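Local coordinates for glucose-inhibited division protein A-related protein, probable oxidoreductase (Thermus thermophilus, PDB 2CUL) that binds flavin-adenine dinucleotide through a Rossmann fold and is probably an oxidoreductase related to the glucose-inhibited division protein A family, at residues A[7-12]-A[30-35]; A[86-91]-A[106-111]; A[138-143]-A[174-179]. All coordinates share one frame; numbering follows the deposited sequence.

Contact 1 of 3, residues A[7-12]-A[30-35]; sequences LIVGAG and GLLTQS. With FAD (flavin-adenine dinucleotide), chain B.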
loop_
_atom_site.group_PDB
_atom_site.type_symbol
_atom_site.label_atom_id
_atom_site.label_comp_id
_atom_site.label_asym_id
_atom_site.label_seq_id
_atom_site.Cartn_x
_atom_site.Cartn_y
_atom_site.Cartn_z
ATOM N N LEU A 7 -5.206 6.501 -8.241
ATOM C CA LEU A 7 -4.954 5.071 -8.388
ATOM C C LEU A 7 -3.975 4.706 -7.282
ATOM O O LEU A 7 -2.883 5.268 -7.203
ATOM C CB LEU A 7 -4.321 4.758 -9.748
ATOM C CG LEU A 7 -3.814 3.321 -9.930
ATOM C CD1 LEU A 7 -4.990 2.349 -9.946
ATOM C CD2 LEU A 7 -3.036 3.223 -11.241
ATOM N N ILE A 8 -4.374 3.769 -6.429
ATOM C CA ILE A 8 -3.541 3.340 -5.315
ATOM C C ILE A 8 -3.069 1.908 -5.526
ATOM O O ILE A 8 -3.879 1.015 -5.777
ATOM C CB ILE A 8 -4.333 3.394 -3.993
ATOM C CG1 ILE A 8 -4.869 4.813 -3.767
ATOM C CG2 ILE A 8 -3.438 2.972 -2.824
ATOM C CD1 ILE A 8 -5.891 4.901 -2.640
ATOM N N VAL A 9 -1.758 1.701 -5.427
ATOM C CA VAL A 9 -1.168 0.376 -5.581
ATOM C C VAL A 9 -0.873 -0.198 -4.196
ATOM O O VAL A 9 0.057 0.242 -3.512
ATOM C CB VAL A 9 0.144 0.441 -6.402
ATOM C CG1 VAL A 9 0.751 -0.953 -6.540
ATOM C CG2 VAL A 9 -0.143 1.025 -7.781
ATOM N N GLY A 10 -1.681 -1.175 -3.783
ATOM C CA GLY A 10 -1.502 -1.794 -2.480
ATOM C C GLY A 10 -2.695 -1.562 -1.572
ATOM O O GLY A 10 -2.935 -0.440 -1.132
ATOM N N ALA A 11 -3.443 -2.627 -1.289
ATOM C CA ALA A 11 -4.623 -2.538 -0.436
ATOM C C ALA A 11 -4.310 -2.956 0.993
ATOM O O ALA A 11 -5.034 -3.758 1.591
ATOM C CB ALA A 11 -5.738 -3.410 -1.003
ATOM N N GLY A 12 -3.226 -2.407 1.529
ATOM C CA GLY A 12 -2.827 -2.718 2.887
ATOM C C GLY A 12 -3.295 -1.644 3.848
ATOM O O GLY A 12 -4.160 -0.832 3.517
ATOM N N GLY A 30 -9.285 4.021 -7.580
ATOM C CA GLY A 30 -9.000 2.699 -8.094
ATOM C C GLY A 30 -7.972 2.131 -7.137
ATOM O O GLY A 30 -6.897 2.707 -6.971
ATOM N N LEU A 31 -8.310 1.026 -6.478
ATOM C CA LEU A 31 -7.400 0.388 -5.533
ATOM C C LEU A 31 -6.932 -0.928 -6.137
ATOM O O LEU A 31 -7.663 -1.921 -6.154
ATOM C CB LEU A 31 -8.110 0.144 -4.198
ATOM C CG LEU A 31 -7.293 -0.482 -3.064
ATOM C CD1 LEU A 31 -6.016 0.327 -2.818
ATOM C CD2 LEU A 31 -8.149 -0.518 -1.802
ATOM N N LEU A 32 -5.702 -0.911 -6.641
ATOM C CA LEU A 32 -5.086 -2.065 -7.288
ATOM C C LEU A 32 -4.220 -2.832 -6.297
ATOM O O LEU A 32 -3.423 -2.232 -5.577
ATOM C CB LEU A 32 -4.241 -1.563 -8.464
ATOM C CG LEU A 32 -3.449 -2.514 -9.362
ATOM C CD1 LEU A 32 -3.103 -1.780 -10.656
ATOM C CD2 LEU A 32 -2.187 -2.992 -8.657
ATOM N N THR A 33 -4.377 -4.152 -6.247
ATOM C CA THR A 33 -3.582 -4.947 -5.320
ATOM C C THR A 33 -3.332 -6.341 -5.902
ATOM O O THR A 33 -4.200 -6.914 -6.556
ATOM C CB THR A 33 -4.283 -4.990 -3.932
ATOM O OG1 THR A 33 -3.301 -5.179 -2.907
ATOM C CG2 THR A 33 -5.332 -6.094 -3.874
ATOM N N GLN A 34 -2.135 -6.882 -5.678
ATOM C CA GLN A 34 -1.785 -8.177 -6.260
ATOM C C GLN A 34 -2.579 -9.386 -5.807
ATOM O O GLN A 34 -2.741 -10.339 -6.573
ATOM C CB GLN A 34 -0.286 -8.457 -6.097
ATOM C CG GLN A 34 0.241 -8.463 -4.682
ATOM C CD GLN A 34 1.761 -8.464 -4.658
ATOM O OE1 GLN A 34 2.401 -7.954 -5.577
ATOM N NE2 GLN A 34 2.344 -9.021 -3.605
ATOM N N SER A 35 -3.078 -9.362 -4.579
ATOM C CA SER A 35 -3.856 -10.489 -4.082
ATOM C C SER A 35 -5.043 -10.015 -3.260
ATOM O O SER A 35 -4.868 -9.440 -2.190
ATOM C CB SER A 35 -2.984 -11.402 -3.221
ATOM O OG SER A 35 -3.746 -12.492 -2.731
HETATM P PA FAD B . 0.855 -3.673 3.712
HETATM O O1A FAD B . 1.842 -4.765 3.724
HETATM O O2A FAD B . -0.230 -3.651 4.727
HETATM O O5B FAD B . 0.156 -3.609 2.280
HETATM C C5B FAD B . 0.950 -3.615 1.092
HETATM C C4B FAD B . 0.033 -4.113 -0.018
HETATM O O4B FAD B . 0.676 -3.811 -1.257
HETATM C C3B FAD B . -0.207 -5.636 -0.013
HETATM O O3B FAD B . -1.579 -5.957 -0.107
HETATM C C2B FAD B . 0.602 -6.112 -1.182
HETATM O O2B FAD B . 0.213 -7.344 -1.742
HETATM C C1B FAD B . 0.494 -4.918 -2.127
HETATM N N9A FAD B . 1.526 -4.847 -3.158
HETATM C C8A FAD B . 2.887 -4.775 -2.968
HETATM N N7A FAD B . 3.553 -4.718 -4.115
HETATM C C5A FAD B . 2.572 -4.753 -5.087
HETATM C C6A FAD B . 2.640 -4.724 -6.500
HETATM N N6A FAD B . 3.770 -4.647 -7.181
HETATM N N1A FAD B . 1.443 -4.776 -7.197
HETATM C C2A FAD B . 0.251 -4.856 -6.514
HETATM N N3A FAD B . 0.124 -4.888 -5.161
HETATM C C4A FAD B . 1.310 -4.836 -4.497
HETATM N N1 FAD B . 2.868 -3.408 12.720
HETATM C C2 FAD B . 2.017 -3.662 13.770
HETATM O O2 FAD B . 1.306 -2.797 14.222
HETATM N N3 FAD B . 1.988 -4.957 14.310
HETATM C C4 FAD B . 2.764 -6.004 13.861
HETATM O O4 FAD B . 2.686 -7.134 14.389
HETATM C C4X FAD B . 3.639 -5.741 12.786
HETATM N N5 FAD B . 4.458 -6.744 12.285
HETATM C C5X FAD B . 5.319 -6.493 11.233
HETATM C C6 FAD B . 6.131 -7.517 10.748
HETATM C C7 FAD B . 7.021 -7.323 9.675
HETATM C C7M FAD B . 7.867 -8.478 9.197
HETATM C C8 FAD B . 7.083 -6.018 9.069
HETATM C C8M FAD B . 8.001 -5.727 7.912
HETATM C C9 FAD B . 6.270 -4.964 9.554
HETATM C C9A FAD B . 5.374 -5.171 10.637
HETATM N N10 FAD B . 4.527 -4.131 11.161
HETATM C C10 FAD B . 3.664 -4.416 12.234
HETATM C "C1'" FAD B . 4.546 -2.721 10.600
HETATM C "C2'" FAD B . 3.365 -2.247 9.722
HETATM O "O2'" FAD B . 2.262 -1.964 10.539
HETATM C "C3'" FAD B . 2.955 -3.287 8.659
HETATM O "O3'" FAD B . 4.046 -3.601 7.796
HETATM C "C4'" FAD B . 1.807 -2.800 7.752
HETATM O "O4'" FAD B . 1.263 -3.880 6.997
HETATM C "C5'" FAD B . 2.342 -1.696 6.819
HETATM O "O5'" FAD B . 1.271 -1.198 6.001
HETATM P P FAD B . 1.440 -0.914 4.451
HETATM O O1P FAD B . 0.134 -0.377 4.032
HETATM O O2P FAD B . 2.636 -0.042 4.192
HETATM O O3P FAD B . 1.722 -2.315 3.791
#

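Contact 2 of 3, residues A[86-91]-A[106-111]; sequences LFQATA and TWEGPP. With FAD (flavin-adenine dinucleotide), chain B.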
loop_
_atom_site.group_PDB
_atom_site.type_symbol
_atom_site.label_atom_id
_atom_site.label_comp_id
_atom_site.label_asym_id
_atom_site.label_seq_id
_atom_site.Cartn_x
_atom_site.Cartn_y
_atom_site.Cartn_z
ATOM N N LEU A 86 -12.079 -1.794 -6.185
ATOM C CA LEU A 86 -10.990 -2.635 -5.713
ATOM C C LEU A 86 -10.809 -3.750 -6.728
ATOM O O LEU A 86 -11.754 -4.482 -7.029
ATOM C CB LEU A 86 -11.343 -3.221 -4.341
ATOM C CG LEU A 86 -10.459 -4.343 -3.793
ATOM C CD1 LEU A 86 -9.021 -3.858 -3.634
ATOM C CD2 LEU A 86 -11.017 -4.801 -2.446
ATOM N N PHE A 87 -9.607 -3.878 -7.279
ATOM C CA PHE A 87 -9.379 -4.927 -8.262
ATOM C C PHE A 87 -7.995 -5.546 -8.137
ATOM O O PHE A 87 -7.083 -4.958 -7.546
ATOM C CB PHE A 87 -9.616 -4.386 -9.683
ATOM C CG PHE A 87 -8.662 -3.300 -10.096
ATOM C CD1 PHE A 87 -7.522 -3.603 -10.835
ATOM C CD2 PHE A 87 -8.906 -1.972 -9.754
ATOM C CE1 PHE A 87 -6.638 -2.605 -11.231
ATOM C CE2 PHE A 87 -8.025 -0.960 -10.143
ATOM C CZ PHE A 87 -6.888 -1.279 -10.885
ATOM N N GLN A 88 -7.855 -6.748 -8.684
ATOM C CA GLN A 88 -6.593 -7.476 -8.621
ATOM C C GLN A 88 -5.729 -7.231 -9.844
ATOM O O GLN A 88 -6.202 -7.269 -10.976
ATOM C CB GLN A 88 -6.860 -8.980 -8.489
ATOM C CG GLN A 88 -5.605 -9.856 -8.328
ATOM C CD GLN A 88 -4.760 -9.939 -9.598
ATOM O OE1 GLN A 88 -5.292 -10.090 -10.701
ATOM N NE2 GLN A 88 -3.438 -9.855 -9.445
ATOM N N ALA A 89 -4.455 -6.967 -9.591
ATOM C CA ALA A 89 -3.476 -6.761 -10.646
ATOM C C ALA A 89 -2.128 -6.649 -9.959
ATOM O O ALA A 89 -2.051 -6.231 -8.802
ATOM C CB ALA A 89 -3.786 -5.490 -11.433
ATOM N N THR A 90 -1.073 -7.052 -10.658
ATOM C CA THR A 90 0.273 -6.985 -10.098
ATOM C C THR A 90 1.061 -5.882 -10.795
ATOM O O THR A 90 1.452 -6.033 -11.952
ATOM C CB THR A 90 1.017 -8.315 -10.287
ATOM O OG1 THR A 90 0.231 -9.381 -9.739
ATOM C CG2 THR A 90 2.362 -8.272 -9.578
ATOM N N ALA A 91 1.283 -4.768 -10.102
ATOM C CA ALA A 91 2.026 -3.661 -10.688
ATOM C C ALA A 91 3.462 -4.095 -10.946
ATOM O O ALA A 91 4.129 -4.636 -10.065
ATOM C CB ALA A 91 1.998 -2.446 -9.763
ATOM N N THR A 106 0.978 -3.729 -15.555
ATOM C CA THR A 106 0.685 -4.880 -14.709
ATOM C C THR A 106 1.202 -6.144 -15.376
ATOM O O THR A 106 1.302 -6.222 -16.603
ATOM C CB THR A 106 -0.829 -5.042 -14.422
ATOM O OG1 THR A 106 -1.513 -5.443 -15.615
ATOM C CG2 THR A 106 -1.412 -3.729 -13.913
ATOM N N TRP A 107 1.538 -7.130 -14.558
ATOM C CA TRP A 107 2.074 -8.385 -15.056
ATOM C C TRP A 107 1.090 -9.088 -15.979
ATOM O O TRP A 107 1.474 -9.659 -17.003
ATOM C CB TRP A 107 2.408 -9.315 -13.892
ATOM C CG TRP A 107 3.329 -10.421 -14.288
ATOM C CD1 TRP A 107 4.695 -10.374 -14.335
ATOM C CD2 TRP A 107 2.957 -11.724 -14.753
ATOM N NE1 TRP A 107 5.194 -11.567 -14.800
ATOM C CE2 TRP A 107 4.148 -12.413 -15.064
ATOM C CE3 TRP A 107 1.730 -12.375 -14.937
ATOM C CZ2 TRP A 107 4.150 -13.724 -15.551
ATOM C CZ3 TRP A 107 1.731 -13.679 -15.422
ATOM C CH2 TRP A 107 2.935 -14.338 -15.722
ATOM N N GLU A 108 -0.182 -9.038 -15.605
ATOM C CA GLU A 108 -1.230 -9.681 -16.375
ATOM C C GLU A 108 -1.443 -9.034 -17.740
ATOM O O GLU A 108 -2.066 -9.629 -18.622
ATOM C CB GLU A 108 -2.527 -9.688 -15.561
ATOM C CG GLU A 108 -2.431 -10.453 -14.225
ATOM C CD GLU A 108 -1.757 -9.684 -13.079
ATOM O OE1 GLU A 108 -1.450 -8.482 -13.222
ATOM O OE2 GLU A 108 -1.548 -10.298 -12.008
ATOM N N GLY A 109 -0.924 -7.818 -17.910
ATOM C CA GLY A 109 -1.037 -7.133 -19.187
ATOM C C GLY A 109 -1.732 -5.781 -19.233
ATOM O O GLY A 109 -1.149 -4.803 -19.698
ATOM N N PRO A 110 -2.981 -5.686 -18.761
ATOM C CA PRO A 110 -3.707 -4.412 -18.788
ATOM C C PRO A 110 -3.143 -3.306 -17.905
ATOM O O PRO A 110 -2.934 -3.498 -16.707
ATOM C CB PRO A 110 -5.115 -4.803 -18.338
ATOM C CG PRO A 110 -5.217 -6.256 -18.722
ATOM C CD PRO A 110 -3.863 -6.780 -18.325
ATOM N N PRO A 111 -2.877 -2.131 -18.489
ATOM C CA PRO A 111 -2.351 -1.050 -17.654
ATOM C C PRO A 111 -3.491 -0.454 -16.832
ATOM O O PRO A 111 -4.663 -0.580 -17.198
ATOM C CB PRO A 111 -1.797 -0.062 -18.679
ATOM C CG PRO A 111 -2.695 -0.268 -19.865
ATOM C CD PRO A 111 -2.830 -1.772 -19.918
HETATM P PA FAD B . 0.855 -3.673 3.712
HETATM O O1A FAD B . 1.842 -4.765 3.724
HETATM O O2A FAD B . -0.230 -3.651 4.727
HETATM O O5B FAD B . 0.156 -3.609 2.280
HETATM C C5B FAD B . 0.950 -3.615 1.092
HETATM C C4B FAD B . 0.033 -4.113 -0.018
HETATM O O4B FAD B . 0.676 -3.811 -1.257
HETATM C C3B FAD B . -0.207 -5.636 -0.013
HETATM O O3B FAD B . -1.579 -5.957 -0.107
HETATM C C2B FAD B . 0.602 -6.112 -1.182
HETATM O O2B FAD B . 0.213 -7.344 -1.742
HETATM C C1B FAD B . 0.494 -4.918 -2.127
HETATM N N9A FAD B . 1.526 -4.847 -3.158
HETATM C C8A FAD B . 2.887 -4.775 -2.968
HETATM N N7A FAD B . 3.553 -4.718 -4.115
HETATM C C5A FAD B . 2.572 -4.753 -5.087
HETATM C C6A FAD B . 2.640 -4.724 -6.500
HETATM N N6A FAD B . 3.770 -4.647 -7.181
HETATM N N1A FAD B . 1.443 -4.776 -7.197
HETATM C C2A FAD B . 0.251 -4.856 -6.514
HETATM N N3A FAD B . 0.124 -4.888 -5.161
HETATM C C4A FAD B . 1.310 -4.836 -4.497
HETATM N N1 FAD B . 2.868 -3.408 12.720
HETATM C C2 FAD B . 2.017 -3.662 13.770
HETATM O O2 FAD B . 1.306 -2.797 14.222
HETATM N N3 FAD B . 1.988 -4.957 14.310
HETATM C C4 FAD B . 2.764 -6.004 13.861
HETATM O O4 FAD B . 2.686 -7.134 14.389
HETATM C C4X FAD B . 3.639 -5.741 12.786
HETATM N N5 FAD B . 4.458 -6.744 12.285
HETATM C C5X FAD B . 5.319 -6.493 11.233
HETATM C C6 FAD B . 6.131 -7.517 10.748
HETATM C C7 FAD B . 7.021 -7.323 9.675
HETATM C C7M FAD B . 7.867 -8.478 9.197
HETATM C C8 FAD B . 7.083 -6.018 9.069
HETATM C C8M FAD B . 8.001 -5.727 7.912
HETATM C C9 FAD B . 6.270 -4.964 9.554
HETATM C C9A FAD B . 5.374 -5.171 10.637
HETATM N N10 FAD B . 4.527 -4.131 11.161
HETATM C C10 FAD B . 3.664 -4.416 12.234
HETATM C "C1'" FAD B . 4.546 -2.721 10.600
HETATM C "C2'" FAD B . 3.365 -2.247 9.722
HETATM O "O2'" FAD B . 2.262 -1.964 10.539
HETATM C "C3'" FAD B . 2.955 -3.287 8.659
HETATM O "O3'" FAD B . 4.046 -3.601 7.796
HETATM C "C4'" FAD B . 1.807 -2.800 7.752
HETATM O "O4'" FAD B . 1.263 -3.880 6.997
HETATM C "C5'" FAD B . 2.342 -1.696 6.819
HETATM O "O5'" FAD B . 1.271 -1.198 6.001
HETATM P P FAD B . 1.440 -0.914 4.451
HETATM O O1P FAD B . 0.134 -0.377 4.032
HETATM O O2P FAD B . 2.636 -0.042 4.192
HETATM O O3P FAD B . 1.722 -2.315 3.791
#

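Contact 3 of 3, residues A[138-143]-A[174-179]; sequences AGRLSE and PGYRVR. With FAD (flavin-adenine dinucleotide), chain B.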
loop_
_atom_site.group_PDB
_atom_site.type_symbol
_atom_site.label_atom_id
_atom_site.label_comp_id
_atom_site.label_asym_id
_atom_site.label_seq_id
_atom_site.Cartn_x
_atom_site.Cartn_y
_atom_site.Cartn_z
ATOM N N ALA A 138 9.066 -12.900 -0.109
ATOM C CA ALA A 138 7.717 -12.562 0.333
ATOM C C ALA A 138 7.727 -11.386 1.300
ATOM O O ALA A 138 8.616 -11.277 2.146
ATOM C CB ALA A 138 7.084 -13.775 1.005
ATOM N N GLY A 139 6.726 -10.516 1.184
ATOM C CA GLY A 139 6.648 -9.357 2.058
ATOM C C GLY A 139 5.979 -9.657 3.387
ATOM O O GLY A 139 6.057 -8.865 4.321
ATOM N N ARG A 140 5.321 -10.810 3.462
ATOM C CA ARG A 140 4.624 -11.254 4.668
ATOM C C ARG A 140 4.404 -12.754 4.485
ATOM O O ARG A 140 4.415 -13.247 3.361
ATOM C CB ARG A 140 3.288 -10.506 4.810
ATOM C CG ARG A 140 2.434 -10.895 6.014
ATOM C CD ARG A 140 1.428 -9.783 6.350
ATOM N NE ARG A 140 0.754 -9.325 5.141
ATOM C CZ ARG A 140 0.680 -8.057 4.749
ATOM N NH1 ARG A 140 1.225 -7.089 5.481
ATOM N NH2 ARG A 140 0.110 -7.762 3.589
ATOM N N LEU A 141 4.220 -13.483 5.580
ATOM C CA LEU A 141 4.033 -14.927 5.493
ATOM C C LEU A 141 3.026 -15.344 4.421
ATOM O O LEU A 141 1.896 -14.854 4.383
ATOM C CB LEU A 141 3.606 -15.485 6.857
ATOM C CG LEU A 141 3.557 -17.011 6.961
ATOM C CD1 LEU A 141 4.901 -17.597 6.564
ATOM C CD2 LEU A 141 3.190 -17.419 8.382
ATOM N N SER A 142 3.459 -16.242 3.538
ATOM C CA SER A 142 2.620 -16.769 2.463
ATOM C C SER A 142 2.179 -15.758 1.407
ATOM O O SER A 142 1.303 -16.054 0.593
ATOM C CB SER A 142 1.384 -17.449 3.054
ATOM O OG SER A 142 1.757 -18.528 3.892
ATOM N N GLU A 143 2.782 -14.575 1.418
ATOM C CA GLU A 143 2.444 -13.535 0.452
ATOM C C GLU A 143 3.664 -13.186 -0.390
ATOM O O GLU A 143 4.512 -12.393 0.019
ATOM C CB GLU A 143 1.928 -12.290 1.179
ATOM C CG GLU A 143 0.597 -12.519 1.881
ATOM C CD GLU A 143 0.110 -11.297 2.627
ATOM O OE1 GLU A 143 0.145 -10.196 2.042
ATOM O OE2 GLU A 143 -0.313 -11.438 3.795
ATOM N N PRO A 174 5.344 -20.024 13.645
ATOM C CA PRO A 174 6.749 -19.723 13.942
ATOM C C PRO A 174 7.061 -18.239 13.746
ATOM O O PRO A 174 6.302 -17.516 13.099
ATOM C CB PRO A 174 7.502 -20.619 12.961
ATOM C CG PRO A 174 6.562 -20.700 11.793
ATOM C CD PRO A 174 5.234 -20.909 12.471
ATOM N N GLY A 175 8.167 -17.788 14.324
ATOM C CA GLY A 175 8.547 -16.396 14.183
ATOM C C GLY A 175 9.365 -16.216 12.923
ATOM O O GLY A 175 9.940 -17.175 12.415
ATOM N N TYR A 176 9.411 -14.994 12.402
ATOM C CA TYR A 176 10.182 -14.737 11.195
ATOM C C TYR A 176 10.509 -13.259 11.041
ATOM O O TYR A 176 9.956 -12.412 11.743
ATOM C CB TYR A 176 9.428 -15.260 9.959
ATOM C CG TYR A 176 8.143 -14.534 9.600
ATOM C CD1 TYR A 176 8.160 -13.389 8.802
ATOM C CD2 TYR A 176 6.904 -15.018 10.022
ATOM C CE1 TYR A 176 6.975 -12.750 8.427
ATOM C CE2 TYR A 176 5.712 -14.387 9.655
ATOM C CZ TYR A 176 5.755 -13.255 8.853
ATOM O OH TYR A 176 4.583 -12.649 8.459
ATOM N N ARG A 177 11.430 -12.966 10.134
ATOM C CA ARG A 177 11.837 -11.593 9.865
ATOM C C ARG A 177 11.673 -11.309 8.381
ATOM O O ARG A 177 11.771 -12.214 7.550
ATOM C CB ARG A 177 13.309 -11.383 10.243
ATOM C CG ARG A 177 13.586 -11.326 11.733
ATOM C CD ARG A 177 15.083 -11.223 12.020
ATOM N NE ARG A 177 15.818 -12.413 11.591
ATOM C CZ ARG A 177 16.559 -12.490 10.489
ATOM N NH1 ARG A 177 16.677 -11.441 9.684
ATOM N NH2 ARG A 177 17.187 -13.620 10.191
ATOM N N VAL A 178 11.408 -10.051 8.052
ATOM C CA VAL A 178 11.291 -9.652 6.658
ATOM C C VAL A 178 12.166 -8.429 6.411
ATOM O O VAL A 178 11.946 -7.369 7.001
ATOM C CB VAL A 178 9.842 -9.282 6.256
ATOM C CG1 VAL A 178 9.835 -8.739 4.825
ATOM C CG2 VAL A 178 8.937 -10.500 6.343
ATOM N N ARG A 179 13.176 -8.587 5.564
ATOM C CA ARG A 179 14.033 -7.469 5.212
ATOM C C ARG A 179 13.449 -6.927 3.918
ATOM O O ARG A 179 13.122 -7.689 3.004
ATOM C CB ARG A 179 15.481 -7.925 5.014
ATOM C CG ARG A 179 16.166 -8.294 6.316
ATOM C CD ARG A 179 17.658 -8.497 6.126
ATOM N NE ARG A 179 18.331 -8.792 7.387
ATOM C CZ ARG A 179 19.640 -8.987 7.509
ATOM N NH1 ARG A 179 20.423 -8.916 6.441
ATOM N NH2 ARG A 179 20.167 -9.252 8.697
HETATM P PA FAD B . 0.855 -3.673 3.712
HETATM O O1A FAD B . 1.842 -4.765 3.724
HETATM O O2A FAD B . -0.230 -3.651 4.727
HETATM O O5B FAD B . 0.156 -3.609 2.280
HETATM C C5B FAD B . 0.950 -3.615 1.092
HETATM C C4B FAD B . 0.033 -4.113 -0.018
HETATM O O4B FAD B . 0.676 -3.811 -1.257
HETATM C C3B FAD B . -0.207 -5.636 -0.013
HETATM O O3B FAD B . -1.579 -5.957 -0.107
HETATM C C2B FAD B . 0.602 -6.112 -1.182
HETATM O O2B FAD B . 0.213 -7.344 -1.742
HETATM C C1B FAD B . 0.494 -4.918 -2.127
HETATM N N9A FAD B . 1.526 -4.847 -3.158
HETATM C C8A FAD B . 2.887 -4.775 -2.968
HETATM N N7A FAD B . 3.553 -4.718 -4.115
HETATM C C5A FAD B . 2.572 -4.753 -5.087
HETATM C C6A FAD B . 2.640 -4.724 -6.500
HETATM N N6A FAD B . 3.770 -4.647 -7.181
HETATM N N1A FAD B . 1.443 -4.776 -7.197
HETATM C C2A FAD B . 0.251 -4.856 -6.514
HETATM N N3A FAD B . 0.124 -4.888 -5.161
HETATM C C4A FAD B . 1.310 -4.836 -4.497
HETATM N N1 FAD B . 2.868 -3.408 12.720
HETATM C C2 FAD B . 2.017 -3.662 13.770
HETATM O O2 FAD B . 1.306 -2.797 14.222
HETATM N N3 FAD B . 1.988 -4.957 14.310
HETATM C C4 FAD B . 2.764 -6.004 13.861
HETATM O O4 FAD B . 2.686 -7.134 14.389
HETATM C C4X FAD B . 3.639 -5.741 12.786
HETATM N N5 FAD B . 4.458 -6.744 12.285
HETATM C C5X FAD B . 5.319 -6.493 11.233
HETATM C C6 FAD B . 6.131 -7.517 10.748
HETATM C C7 FAD B . 7.021 -7.323 9.675
HETATM C C7M FAD B . 7.867 -8.478 9.197
HETATM C C8 FAD B . 7.083 -6.018 9.069
HETATM C C8M FAD B . 8.001 -5.727 7.912
HETATM C C9 FAD B . 6.270 -4.964 9.554
HETATM C C9A FAD B . 5.374 -5.171 10.637
HETATM N N10 FAD B . 4.527 -4.131 11.161
HETATM C C10 FAD B . 3.664 -4.416 12.234
HETATM C "C1'" FAD B . 4.546 -2.721 10.600
HETATM C "C2'" FAD B . 3.365 -2.247 9.722
HETATM O "O2'" FAD B . 2.262 -1.964 10.539
HETATM C "C3'" FAD B . 2.955 -3.287 8.659
HETATM O "O3'" FAD B . 4.046 -3.601 7.796
HETATM C "C4'" FAD B . 1.807 -2.800 7.752
HETATM O "O4'" FAD B . 1.263 -3.880 6.997
HETATM C "C5'" FAD B . 2.342 -1.696 6.819
HETATM O "O5'" FAD B . 1.271 -1.198 6.001
HETATM P P FAD B . 1.440 -0.914 4.451
HETATM O O1P FAD B . 0.134 -0.377 4.032
HETATM O O2P FAD B . 2.636 -0.042 4.192
HETATM O O3P FAD B . 1.722 -2.315 3.791
#

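Contact 1 of 3, residues A[7-12]-A[30-35]
Ile8 N and Gly30 O, 2.8 Å apart, make the first bond of a parallel ladder between the two strands of the beta-alpha-beta unit that opens the Rossmann fold. Leu32 N returns the favour to Ile8 O, and Gly10 N reaches Leu32 O at 2.7 Å, already in the glycine-rich turn. The last rung changes character: Ala11 N gives its hydrogen to the hydroxyl Thr33 OG1 at 3.0 Å, whose place anti to the backbone N (chi1 -153°) brings it within reach of that amide. Gly10 and Gly12, consistent with a GxGxxG dinucleotide motif, let FAD come close: Gly10 CA is 3.2 Å from FAD O4B, where a side chain would collide with the ribose. Leu31 CD1 packs 3.7 Å from Ile8 CB on the face covered by helix 13-24, while CD2 meets Ala11 CB. On the opposite face, Val9 CG1 lies over the adenine face and Leu32 CD2 comes in beside its edge, 3.7 Å from FAD C2A.

Contact 2 of 3, residues A[86-91]-A[106-111]
Thr90 and Glu108 meet where the interrupted middle of strand 84-97 comes alongside a type I beta turn from Thr106 to Gly109, at the outer part of the mixed Rossmann-fold sheet. The carboxylate does most of the polar work. Its OE1 takes the backbone Thr90 N on the syn side at 3.0 Å, close to the carboxylate plane. Its OE2 is approached from above that plane by Gln88 NE2 at 3.2 Å, with the oxygen lying in the amide plane; Thr90 OG1 is also near OE2. Glu108 reaches back because its chain bends at chi2 (79°). The same Gln88 NE2 is bonded to Gln34 O, so an alanine here would probably leave that carbonyl and one side of the carboxylate without their shared donor.

Backbone bonding is sparse: Trp107 N meets Thr90 O at 2.8 Å, next to the antiparallel non-hydrogen-bonded pair Ala91 and Thr106. Just past the turn, Thr106 OG1 donates to Pro110 O. The apolar part is small, Ala89 CB against Thr106 CG2 and the CB atoms of Thr90 and Trp107.

Toward the cofactor, Ala91 bonds the adenine edge through its backbone: Ala91 N gives to FAD N1A at 2.9 Å, and FAD N6A gives to Ala91 O at 2.9 Å.

Contact 3 of 3, residues A[138-143]-A[174-179]
The Tyr176 ring and the Arg140 guanidinium stand with their planes 66° apart, the phenol oxygen coming nearest Arg140 at CG, 3.7 Å away. Leu141 N and the flavin methyl FAD C7M both approach the ring obliquely, and Val178 CG2 lies in plane at its edge. At the guanidinium, Glu143 OE2 sits in plane at the edge, 2.7 Å from Arg140 NE, and Glu143 OE1 takes Arg140 NH2, a side-on salt bridge that fixes the group's rotation. A bend at chi3 (47°) turns the guanidinium to Glu143 and the phosphate, and Phe43, from a loop, makes a cation-pi contact with Arg140. Arg140 NH1 gives a hydrogen bond to FAD O1A at 3.0 Å, so the arginine probably offsets phosphate charge. The bond joining the two segments is Leu141 N to Tyr176 OH, 3.0 Å and fairly straight at 161°. Leu141 CB packs beside it, 3.7 Å from Tyr176 CE2. Val178 sets CG1 against Gly139 O and CB 3.6 Å from FAD C7M. The contact lets the type II turn of Arg140 to Glu143, after strand 134-138, lean on strand 176-183 of the four-stranded antiparallel sheet, where Tyr176 also packs on Leu129 of strand 128-131 and Val167 of strand 160-167.

All three contacts touch FAD: contacts 1 and 2 work at the adenosine end, contact 3 at the pyrophosphate and the dimethyl edge of the flavin. Contact 1 is the buried core, held by regular parallel backbone bonding and aliphatic packing. Contact 2 adjoins it in the same sheet, since strands 29-33 and 84-97 are neighbours and Phe87 N reaches Leu31 O, yet it opens partly to the surface and relies on one carboxylate, carried by a turn, that grips the broken strand beside it. Contact 3 sets a loop against the separate antiparallel sheet, its centre about 20 Å from that of contact 1; though largely buried, it trades strand pairing for a tyrosine hydroxyl and a salt-bridged arginine.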